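Long-range contacts in uncharacterized protein YUAB (Bacillus subtilis, PDB 4BHU), which self-polymerizes into a stable, hydrophobic layer at the surface of Bacillus subtilis biofilms and is required for complex colony architecture: residues 25-36 against 103-111; 35-46 against 71-82. The protein carries 1 engineered substitution. All coordinates share one frame; numbering follows the deposited sequence.

Contact 1 of 2, residues 25-36 against 103-111. Unlike the reference sequence in segment 25-36: Asp-32 (reference Asn).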
loop_
_atom_site.group_PDB
_atom_site.type_symbol
_atom_site.label_atom_id
_atom_site.label_comp_id
_atom_site.label_asym_id
_atom_site.label_seq_id
_atom_site.Cartn_x
_atom_site.Cartn_y
_atom_site.Cartn_z
ATOM N N ILE I 25 -1.514 -41.116 24.397
ATOM C CA ILE I 25 -2.585 -41.091 23.425
ATOM C C ILE I 25 -2.325 -39.965 22.417
ATOM O O ILE I 25 -1.779 -38.905 22.767
ATOM C CB ILE I 25 -3.973 -40.911 24.093
ATOM C CG1 ILE I 25 -4.133 -41.878 25.273
ATOM C CG2 ILE I 25 -5.108 -41.123 23.081
ATOM C CD1 ILE I 25 -3.537 -41.350 26.591
ATOM N N GLU I 26 -2.698 -40.217 21.165
ATOM C CA GLU I 26 -2.603 -39.200 20.121
ATOM C C GLU I 26 -3.945 -38.963 19.495
ATOM O O GLU I 26 -4.580 -39.891 18.969
ATOM C CB GLU I 26 -1.595 -39.600 19.032
ATOM C CG GLU I 26 -0.158 -39.356 19.440
ATOM C CD GLU I 26 0.845 -39.503 18.286
ATOM O OE1 GLU I 26 0.419 -39.687 17.121
ATOM O OE2 GLU I 26 2.062 -39.436 18.576
ATOM N N LEU I 27 -4.375 -37.706 19.539
ATOM C CA LEU I 27 -5.549 -37.293 18.801
ATOM C C LEU I 27 -5.111 -36.388 17.651
ATOM O O LEU I 27 -4.486 -35.333 17.867
ATOM C CB LEU I 27 -6.530 -36.572 19.715
ATOM C CG LEU I 27 -6.776 -37.319 21.030
ATOM C CD1 LEU I 27 -7.595 -36.451 21.944
ATOM C CD2 LEU I 27 -7.473 -38.644 20.769
ATOM N N THR I 28 -5.430 -36.818 16.434
ATOM C CA THR I 28 -5.019 -36.090 15.232
ATOM C C THR I 28 -6.213 -35.689 14.388
ATOM O O THR I 28 -6.863 -36.531 13.775
ATOM C CB THR I 28 -4.067 -36.920 14.381
ATOM O OG1 THR I 28 -2.934 -37.294 15.174
ATOM C CG2 THR I 28 -3.599 -36.111 13.164
ATOM N N TYR I 29 -6.517 -34.396 14.389
ATOM C CA TYR I 29 -7.639 -33.875 13.626
ATOM C C TYR I 29 -7.098 -33.407 12.298
ATOM O O TYR I 29 -6.134 -32.634 12.239
ATOM C CB TYR I 29 -8.285 -32.712 14.364
ATOM C CG TYR I 29 -9.453 -32.057 13.671
ATOM C CD1 TYR I 29 -10.706 -32.641 13.680
ATOM C CD2 TYR I 29 -9.311 -30.818 13.054
ATOM C CE1 TYR I 29 -11.771 -32.031 13.090
ATOM C CE2 TYR I 29 -10.369 -30.195 12.465
ATOM C CZ TYR I 29 -11.597 -30.806 12.470
ATOM O OH TYR I 29 -12.654 -30.181 11.875
ATOM N N ARG I 30 -7.706 -33.899 11.234
ATOM C CA ARG I 30 -7.303 -33.502 9.896
ATOM C C ARG I 30 -8.487 -32.957 9.166
ATOM O O ARG I 30 -9.378 -33.709 8.778
ATOM C CB ARG I 30 -6.738 -34.684 9.136
ATOM C CG ARG I 30 -5.304 -34.993 9.516
ATOM C CD ARG I 30 -4.702 -35.927 8.511
ATOM N NE ARG I 30 -3.442 -36.496 8.965
ATOM C CZ ARG I 30 -2.918 -37.616 8.470
ATOM N NH1 ARG I 30 -3.548 -38.292 7.512
ATOM N NH2 ARG I 30 -1.762 -38.063 8.934
ATOM N N PRO I 31 -8.536 -31.632 9.006
ATOM C CA PRO I 31 -9.573 -31.191 8.091
ATOM C C PRO I 31 -9.098 -31.763 6.773
ATOM O O PRO I 31 -7.891 -31.840 6.518
ATOM C CB PRO I 31 -9.463 -29.670 8.145
ATOM C CG PRO I 31 -8.019 -29.427 8.421
ATOM C CD PRO I 31 -7.531 -30.589 9.254
ATOM N N ASP I 32 -9.989 -32.244 5.950
ATOM C CA ASP I 32 -9.491 -32.743 4.688
ATOM C C ASP I 32 -9.703 -31.629 3.673
ATOM O O ASP I 32 -9.121 -31.630 2.592
ATOM C CB ASP I 32 -10.111 -34.100 4.373
ATOM C CG ASP I 32 -9.728 -35.143 5.426
ATOM O OD1 ASP I 32 -8.505 -35.357 5.630
ATOM O OD2 ASP I 32 -10.632 -35.702 6.091
ATOM N N THR I 33 -10.515 -30.660 4.082
ATOM C CA THR I 33 -10.489 -29.317 3.533
ATOM C C THR I 33 -9.436 -28.488 4.290
ATOM O O THR I 33 -8.645 -29.022 5.065
ATOM C CB THR I 33 -11.855 -28.644 3.718
ATOM O OG1 THR I 33 -12.109 -28.455 5.120
ATOM C CG2 THR I 33 -12.974 -29.497 3.090
ATOM N N LEU I 34 -9.427 -27.183 4.065
ATOM C CA LEU I 34 -8.651 -26.284 4.897
ATOM C C LEU I 34 -9.518 -25.897 6.092
ATOM O O LEU I 34 -10.736 -25.911 6.003
ATOM C CB LEU I 34 -8.346 -24.989 4.150
ATOM C CG LEU I 34 -7.599 -24.994 2.827
ATOM C CD1 LEU I 34 -7.243 -23.558 2.515
ATOM C CD2 LEU I 34 -6.371 -25.828 2.913
ATOM N N LEU I 35 -8.895 -25.489 7.181
ATOM C CA LEU I 35 -9.654 -24.948 8.296
ATOM C C LEU I 35 -10.292 -23.634 7.867
ATOM O O LEU I 35 -9.710 -22.892 7.075
ATOM C CB LEU I 35 -8.723 -24.701 9.481
ATOM C CG LEU I 35 -8.128 -25.944 10.142
ATOM C CD1 LEU I 35 -6.993 -25.537 11.075
ATOM C CD2 LEU I 35 -9.179 -26.715 10.896
ATOM N N SER I 36 -11.489 -23.363 8.379
ATOM C CA SER I 36 -12.079 -22.031 8.316
ATOM C C SER I 36 -11.765 -21.244 9.606
ATOM O O SER I 36 -11.271 -21.813 10.576
ATOM C CB SER I 36 -13.593 -22.146 8.133
ATOM O OG SER I 36 -13.889 -22.543 6.815
ATOM N N THR I 103 -14.596 -42.464 23.563
ATOM C CA THR I 103 -14.765 -41.676 22.352
ATOM C C THR I 103 -14.311 -40.226 22.528
ATOM O O THR I 103 -14.705 -39.535 23.476
ATOM C CB THR I 103 -16.236 -41.670 21.887
ATOM O OG1 THR I 103 -16.704 -43.017 21.726
ATOM C CG2 THR I 103 -16.377 -40.910 20.560
ATOM N N PHE I 104 -13.480 -39.790 21.588
ATOM C CA PHE I 104 -12.961 -38.436 21.539
ATOM C C PHE I 104 -13.630 -37.698 20.388
ATOM O O PHE I 104 -13.961 -38.298 19.362
ATOM C CB PHE I 104 -11.452 -38.450 21.303
ATOM C CG PHE I 104 -10.675 -39.114 22.396
ATOM C CD1 PHE I 104 -10.580 -40.491 22.454
ATOM C CD2 PHE I 104 -10.054 -38.363 23.380
ATOM C CE1 PHE I 104 -9.865 -41.105 23.462
ATOM C CE2 PHE I 104 -9.335 -38.973 24.397
ATOM C CZ PHE I 104 -9.244 -40.347 24.436
ATOM N N ARG I 105 -13.809 -36.395 20.574
ATOM C CA ARG I 105 -14.479 -35.538 19.606
ATOM C C ARG I 105 -13.581 -34.340 19.313
ATOM O O ARG I 105 -12.772 -33.915 20.141
ATOM C CB ARG I 105 -15.840 -35.073 20.137
ATOM C CG ARG I 105 -16.806 -36.225 20.376
ATOM C CD ARG I 105 -18.036 -35.841 21.196
ATOM N NE ARG I 105 -18.944 -36.982 21.345
ATOM C CZ ARG I 105 -18.795 -37.952 22.246
ATOM N NH1 ARG I 105 -17.777 -37.939 23.096
ATOM N NH2 ARG I 105 -19.666 -38.950 22.299
ATOM N N ALA I 106 -13.709 -33.809 18.111
ATOM C CA ALA I 106 -12.934 -32.642 17.737
ATOM C C ALA I 106 -13.685 -31.959 16.618
ATOM O O ALA I 106 -14.244 -32.617 15.741
ATOM C CB ALA I 106 -11.521 -33.038 17.289
ATOM N N GLU I 107 -13.743 -30.639 16.685
ATOM C CA GLU I 107 -14.399 -29.870 15.652
ATOM C C GLU I 107 -13.796 -28.483 15.556
ATOM O O GLU I 107 -13.200 -27.963 16.513
ATOM C CB GLU I 107 -15.888 -29.748 15.953
ATOM C CG GLU I 107 -16.193 -29.102 17.294
ATOM C CD GLU I 107 -17.687 -29.047 17.580
ATOM O OE1 GLU I 107 -18.455 -29.592 16.763
ATOM O OE2 GLU I 107 -18.092 -28.462 18.611
ATOM N N ASN I 108 -13.973 -27.882 14.388
ATOM C CA ASN I 108 -13.621 -26.495 14.201
ATOM C C ASN I 108 -14.865 -25.652 14.392
ATOM O O ASN I 108 -15.706 -25.584 13.498
ATOM C CB ASN I 108 -13.016 -26.279 12.811
ATOM C CG ASN I 108 -12.657 -24.820 12.549
ATOM O OD1 ASN I 108 -12.790 -23.954 13.431
ATOM N ND2 ASN I 108 -12.221 -24.541 11.337
ATOM N N LYS I 109 -15.001 -25.037 15.563
ATOM C CA LYS I 109 -16.152 -24.178 15.831
ATOM C C LYS I 109 -16.045 -22.911 14.993
ATOM O O LYS I 109 -15.094 -22.144 15.148
ATOM C CB LYS I 109 -16.223 -23.791 17.313
ATOM C CG LYS I 109 -16.735 -24.870 18.261
ATOM C CD LYS I 109 -16.769 -24.371 19.719
ATOM C CE LYS I 109 -18.197 -24.187 20.252
ATOM N NZ LYS I 109 -18.243 -24.004 21.751
ATOM N N SER I 110 -17.018 -22.698 14.112
ATOM C CA SER I 110 -17.067 -21.504 13.268
ATOM C C SER I 110 -18.460 -20.874 13.283
ATOM O O SER I 110 -19.444 -21.515 13.673
ATOM C CB SER I 110 -16.726 -21.844 11.815
ATOM O OG SER I 110 -15.457 -22.468 11.695
ATOM N N LEU I 111 -18.528 -19.621 12.842
ATOM C CA LEU I 111 -19.805 -18.957 12.580
ATOM C C LEU I 111 -20.165 -19.072 11.094
ATOM O O LEU I 111 -20.337 -18.065 10.400
ATOM C CB LEU I 111 -19.743 -17.482 12.990
ATOM C CG LEU I 111 -19.934 -17.169 14.480
ATOM C CD1 LEU I 111 -18.802 -17.718 15.334
ATOM C CD2 LEU I 111 -20.075 -15.667 14.682
#
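Tyr-29 reaches across to Ala-106 and Asn-108, its side chain spanning the space between strands 25-30 and 103-109. CB leaves strand 25-30 in the direction of 103-109, and CG, anti to the backbone N (chi1 179°), carries the ring on toward the other backbone. CD1 meets the methyl CB of Ala-106 at 3.7 Å. One atom further, CE1 lies obliquely near Ala-106 O, also at 3.7 Å. At the tip, OH comes to 4.0 Å from Asn-108 CB and passes close to Glu-107 CA. Leu-35 CD2 abuts the edge of the ring in its plane, while Met-40 of strand 39-43 packs on the CD2 side.

No backbone ladder joins these strands. Their axes approach to 8.2 Å at a crossing angle of -35°, as expected for facing sheets of the immunoglobulin-like beta sandwich of this family: strand 25-30 lies in a three-stranded sheet and 103-109 in the opposing one.

Further toward the start of the strands, Leu-27 crosses Phe-104 at about a right angle. Leu-27 CD2 sits over one face of the Phe-104 ring in a CH-pi contact, 3.8 Å from its centroid, and Leu-27 CD1 touches Phe-104 CD2 at 3.4 Å. Phe-48 and Pro-45 add to the packing around this ring. At the other end, the Asn-108 amide, its plane nearly perpendicular to the Tyr-29 ring, lies against the backbone of Ser-36. Ser-36 CB lies 4.0 Å from Ser-110 OG, a hydroxyl hydrogen-bonded to the backbone O of Leu-37.

Contact 2 of 2, residues 35-46 against 71-82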
loop_
_atom_site.group_PDB
_atom_site.type_symbol
_atom_site.label_atom_id
_atom_site.label_comp_id
_atom_site.label_asym_id
_atom_site.label_seq_id
_atom_site.Cartn_x
_atom_site.Cartn_y
_atom_site.Cartn_z
ATOM N N LEU I 35 -8.895 -25.489 7.181
ATOM C CA LEU I 35 -9.654 -24.948 8.296
ATOM C C LEU I 35 -10.292 -23.634 7.867
ATOM O O LEU I 35 -9.710 -22.892 7.075
ATOM C CB LEU I 35 -8.723 -24.701 9.481
ATOM C CG LEU I 35 -8.128 -25.944 10.142
ATOM C CD1 LEU I 35 -6.993 -25.537 11.075
ATOM C CD2 LEU I 35 -9.179 -26.715 10.896
ATOM N N SER I 36 -11.489 -23.363 8.379
ATOM C CA SER I 36 -12.079 -22.031 8.316
ATOM C C SER I 36 -11.765 -21.244 9.606
ATOM O O SER I 36 -11.271 -21.813 10.576
ATOM C CB SER I 36 -13.593 -22.146 8.133
ATOM O OG SER I 36 -13.889 -22.543 6.815
ATOM N N LEU I 37 -12.023 -19.940 9.597
ATOM C CA LEU I 37 -11.835 -19.111 10.775
ATOM C C LEU I 37 -12.667 -19.681 11.898
ATOM O O LEU I 37 -13.771 -20.149 11.672
ATOM C CB LEU I 37 -12.292 -17.677 10.539
ATOM C CG LEU I 37 -11.483 -16.841 9.548
ATOM C CD1 LEU I 37 -12.069 -15.426 9.508
ATOM C CD2 LEU I 37 -10.044 -16.813 9.939
ATOM N N GLY I 38 -12.141 -19.630 13.109
ATOM C CA GLY I 38 -12.879 -20.140 14.246
ATOM C C GLY I 38 -11.986 -20.616 15.372
ATOM O O GLY I 38 -10.936 -20.027 15.631
ATOM N N VAL I 39 -12.420 -21.690 16.032
ATOM C CA VAL I 39 -11.734 -22.221 17.202
ATOM C C VAL I 39 -11.644 -23.730 17.103
ATOM O O VAL I 39 -12.652 -24.413 16.947
ATOM C CB VAL I 39 -12.495 -21.835 18.501
ATOM C CG1 VAL I 39 -11.706 -22.240 19.738
ATOM C CG2 VAL I 39 -12.747 -20.338 18.529
HETATM N N MSE I 40 -10.429 -24.248 17.168
HETATM C CA MSE I 40 -10.190 -25.683 17.121
HETATM C C MSE I 40 -10.470 -26.204 18.533
HETATM O O MSE I 40 -9.907 -25.680 19.491
HETATM C CB MSE I 40 -8.738 -25.943 16.750
HETATM C CG MSE I 40 -8.322 -27.406 16.729
HETATM SE SE MSE I 40 -9.078 -28.366 15.191
HETATM C CE MSE I 40 -9.953 -29.855 16.163
ATOM N N GLU I 41 -11.342 -27.205 18.659
ATOM C CA GLU I 41 -11.744 -27.712 19.977
ATOM C C GLU I 41 -11.773 -29.250 20.046
ATOM O O GLU I 41 -12.399 -29.918 19.207
ATOM C CB GLU I 41 -13.105 -27.137 20.374
ATOM C CG GLU I 41 -13.543 -27.534 21.768
ATOM C CD GLU I 41 -14.726 -26.740 22.250
ATOM O OE1 GLU I 41 -14.747 -25.514 22.023
ATOM O OE2 GLU I 41 -15.629 -27.332 22.866
ATOM N N PHE I 42 -11.071 -29.787 21.043
ATOM C CA PHE I 42 -11.016 -31.219 21.300
ATOM C C PHE I 42 -11.797 -31.463 22.581
ATOM O O PHE I 42 -11.658 -30.705 23.534
ATOM C CB PHE I 42 -9.575 -31.675 21.535
ATOM C CG PHE I 42 -8.744 -31.779 20.297
ATOM C CD1 PHE I 42 -8.082 -30.667 19.793
ATOM C CD2 PHE I 42 -8.597 -32.998 19.650
ATOM C CE1 PHE I 42 -7.293 -30.770 18.658
ATOM C CE2 PHE I 42 -7.812 -33.113 18.514
ATOM C CZ PHE I 42 -7.162 -31.993 18.010
ATOM N N THR I 43 -12.617 -32.512 22.591
ATOM C CA THR I 43 -13.382 -32.912 23.779
ATOM C C THR I 43 -12.945 -34.324 24.190
ATOM O O THR I 43 -12.987 -35.269 23.397
ATOM C CB THR I 43 -14.895 -32.896 23.512
ATOM O OG1 THR I 43 -15.285 -31.579 23.111
ATOM C CG2 THR I 43 -15.693 -33.292 24.792
ATOM N N LEU I 44 -12.481 -34.446 25.422
ATOM C CA LEU I 44 -11.989 -35.724 25.921
ATOM C C LEU I 44 -13.087 -36.372 26.764
ATOM O O LEU I 44 -13.856 -35.671 27.425
ATOM C CB LEU I 44 -10.729 -35.514 26.763
ATOM C CG LEU I 44 -9.603 -34.679 26.142
ATOM C CD1 LEU I 44 -8.398 -34.630 27.074
ATOM C CD2 LEU I 44 -9.200 -35.208 24.791
ATOM N N PRO I 45 -13.168 -37.709 26.743
ATOM C CA PRO I 45 -14.203 -38.360 27.556
ATOM C C PRO I 45 -13.746 -38.515 29.006
ATOM O O PRO I 45 -12.539 -38.417 29.288
ATOM C CB PRO I 45 -14.391 -39.705 26.850
ATOM C CG PRO I 45 -13.041 -40.002 26.256
ATOM C CD PRO I 45 -12.390 -38.677 25.950
ATOM N N SER I 46 -14.688 -38.726 29.929
ATOM C CA SER I 46 -14.318 -38.868 31.339
ATOM C C SER I 46 -13.347 -40.032 31.422
ATOM O O SER I 46 -13.554 -41.057 30.782
ATOM C CB SER I 46 -15.549 -39.107 32.228
ATOM O OG SER I 46 -15.281 -38.705 33.566
ATOM N N LYS I 71 -10.981 -31.511 30.306
ATOM C CA LYS I 71 -11.581 -32.334 29.252
ATOM C C LYS I 71 -11.780 -31.614 27.914
ATOM O O LYS I 71 -12.133 -32.252 26.918
ATOM C CB LYS I 71 -12.931 -32.866 29.699
ATOM C CG LYS I 71 -12.841 -33.925 30.821
ATOM C CD LYS I 71 -14.225 -34.507 31.137
ATOM C CE LYS I 71 -15.088 -33.504 31.904
ATOM N NZ LYS I 71 -16.406 -34.073 32.319
ATOM N N THR I 72 -11.586 -30.301 27.904
ATOM C CA THR I 72 -11.736 -29.504 26.679
ATOM C C THR I 72 -10.453 -28.769 26.364
ATOM O O THR I 72 -9.885 -28.087 27.214
ATOM C CB THR I 72 -12.900 -28.483 26.815
ATOM O OG1 THR I 72 -14.140 -29.197 26.873
ATOM C CG2 THR I 72 -12.951 -27.520 25.605
ATOM N N VAL I 73 -9.998 -28.893 25.128
ATOM C CA VAL I 73 -8.821 -28.161 24.687
ATOM C C VAL I 73 -9.248 -27.291 23.517
ATOM O O VAL I 73 -9.765 -27.794 22.518
ATOM C CB VAL I 73 -7.677 -29.110 24.282
ATOM C CG1 VAL I 73 -6.490 -28.310 23.792
ATOM C CG2 VAL I 73 -7.270 -29.999 25.474
ATOM N N ARG I 74 -9.033 -25.987 23.673
ATOM C CA ARG I 74 -9.535 -24.965 22.759
ATOM C C ARG I 74 -8.405 -24.068 22.272
ATOM O O ARG I 74 -7.680 -23.466 23.082
ATOM C CB ARG I 74 -10.514 -24.095 23.512
ATOM C CG ARG I 74 -11.812 -23.861 22.835
ATOM C CD ARG I 74 -12.747 -23.195 23.818
ATOM N NE ARG I 74 -13.941 -23.993 24.042
ATOM C CZ ARG I 74 -14.908 -23.654 24.881
ATOM N NH1 ARG I 74 -14.806 -22.532 25.576
ATOM N NH2 ARG I 74 -15.970 -24.436 25.028
ATOM N N VAL I 75 -8.262 -23.978 20.951
ATOM C CA VAL I 75 -7.265 -23.112 20.336
ATOM C C VAL I 75 -7.909 -22.238 19.274
ATOM O O VAL I 75 -8.211 -22.714 18.169
ATOM C CB VAL I 75 -6.152 -23.913 19.693
ATOM C CG1 VAL I 75 -5.075 -22.966 19.185
ATOM C CG2 VAL I 75 -5.557 -24.896 20.705
ATOM N N PRO I 76 -8.172 -20.977 19.629
ATOM C CA PRO I 76 -8.745 -20.057 18.659
ATOM C C PRO I 76 -7.724 -19.883 17.548
ATOM O O PRO I 76 -6.511 -19.823 17.810
ATOM C CB PRO I 76 -8.965 -18.772 19.480
ATOM C CG PRO I 76 -9.099 -19.256 20.903
ATOM C CD PRO I 76 -8.097 -20.370 20.978
ATOM N N LEU I 77 -8.224 -19.866 16.315
ATOM C CA LEU I 77 -7.377 -19.964 15.140
ATOM C C LEU I 77 -6.859 -18.574 14.746
ATOM O O LEU I 77 -7.432 -17.891 13.893
ATOM C CB LEU I 77 -8.143 -20.636 13.979
ATOM C CG LEU I 77 -7.957 -22.107 13.577
ATOM C CD1 LEU I 77 -7.071 -22.978 14.477
ATOM C CD2 LEU I 77 -9.317 -22.766 13.370
ATOM N N ALA I 78 -5.776 -18.158 15.392
ATOM C CA ALA I 78 -4.989 -17.017 14.926
ATOM C C ALA I 78 -4.432 -17.261 13.516
ATOM O O ALA I 78 -4.334 -18.397 13.040
ATOM C CB ALA I 78 -3.831 -16.730 15.904
ATOM N N LEU I 79 -4.005 -16.190 12.864
ATOM C CA LEU I 79 -3.611 -16.280 11.459
ATOM C C LEU I 79 -2.487 -17.285 11.258
ATOM O O LEU I 79 -2.432 -17.975 10.254
ATOM C CB LEU I 79 -3.175 -14.906 10.936
ATOM C CG LEU I 79 -2.719 -14.863 9.488
ATOM C CD1 LEU I 79 -3.858 -15.324 8.597
ATOM C CD2 LEU I 79 -2.298 -13.452 9.107
ATOM N N ASP I 80 -1.590 -17.381 12.224
ATOM C CA ASP I 80 -0.417 -18.240 12.053
ATOM C C ASP I 80 -0.765 -19.724 12.222
ATOM O O ASP I 80 0.055 -20.586 11.947
ATOM C CB ASP I 80 0.686 -17.822 13.050
ATOM C CG ASP I 80 0.168 -17.675 14.463
ATOM O OD1 ASP I 80 -0.567 -16.688 14.732
ATOM O OD2 ASP I 80 0.499 -18.524 15.308
ATOM N N LEU I 81 -1.994 -20.015 12.638
ATOM C CA LEU I 81 -2.430 -21.411 12.842
ATOM C C LEU I 81 -3.340 -21.942 11.728
ATOM O O LEU I 81 -3.446 -23.152 11.536
ATOM C CB LEU I 81 -3.157 -21.539 14.205
ATOM C CG LEU I 81 -2.310 -21.148 15.414
ATOM C CD1 LEU I 81 -3.089 -21.257 16.732
ATOM C CD2 LEU I 81 -1.061 -22.034 15.453
ATOM N N LEU I 82 -3.975 -21.037 10.984
ATOM C CA LEU I 82 -5.060 -21.398 10.072
ATOM C C LEU I 82 -4.681 -22.438 9.029
ATOM O O LEU I 82 -5.496 -23.289 8.663
ATOM C CB LEU I 82 -5.587 -20.153 9.345
ATOM C CG LEU I 82 -6.749 -19.345 9.902
ATOM C CD1 LEU I 82 -6.986 -18.137 8.990
ATOM C CD2 LEU I 82 -8.022 -20.186 10.034
HETATM O O HOH W 1 -6.793 -22.350 6.421
HETATM O O HOH W 2 -5.826 -25.656 7.251
HETATM O O HOH W 3 -10.029 -17.712 13.460
HETATM O O HOH W 4 -15.575 -29.504 24.648
#
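Met-40 pairs with Val-75, and Phe-42 with Val-73, through reciprocal N-H to O bonds that make strands 39-43 and 72-76 antiparallel neighbours. Leu-44 N to Lys-71 O (2.7 Å) and Leu-77 N to Gly-38 O (2.8 Å) extend the ladder at its two ends. Pro-76 stands opposite Val-39 in a non-hydrogen-bonded pair, where its lack of an N-H costs no bond to 39-43.

Met-40, Phe-42, Val-73 and Val-75 face the sandwich core; the selenomethionine methyl CE of Met-40 lies over one face of the Phe-42 ring. On the other face Glu-41 and Arg-74 run side by side. Glu-41, extended with CG anti to its N (chi1 -176°), brings OE1 to 2.7 Å from Arg-74 NE in a salt bridge. Arg-74 NE approaches OE1 from well above the carboxylate plane, 64° out of it, and the N-H bond is bent (141°). A water donates to Glu-41 OE2 at 2.8 Å and also bonds the hydroxyls of Thr-43 and Thr-72. Asn-68 holds Thr-72 OG1 in turn, next to the classic bulge of Lys-71 and Thr-72 opposite Leu-67.

Past the strands, Leu-77 centres an inverse gamma turn, and one water links Gly-38 N to Leu-77 O. Two more waters tie Leu-82 O to Leu-35, one to its N and one to its O. Leu-37 CD2 and Leu-82 CD1 meet tightly at 3.5 Å. These leucine-rich loops probably belong to the hydrophobic cap known in BslA. With arginine, water and a distant Lys-109 around it, the Glu-41 carboxylate is likely to stay ionised despite its burial.

Overall arrangement
From the N terminus, the chain forms strand 7-12 and then strand 22-30, whose residues 25-30 enter contact 1. The loop after it delivers Leu-35 and Ser-36, which belong to both contacts, and strand 39-43 follows. Contact 2 closes the shorter loop when 72-76 returns beside 39-43; contact 1 closes only when 100-109 arrives, so the first closure lies wholly within the second. Contact 2 joins neighbours in the five-stranded sheet, whereas contact 1 bridges that sheet to the three-stranded one. They interlock through strand 39-43, with Lys-109 N probably hydrogen-bonded to Val-39 O and Thr-43 N to Arg-105 O, each at 2.8 Å.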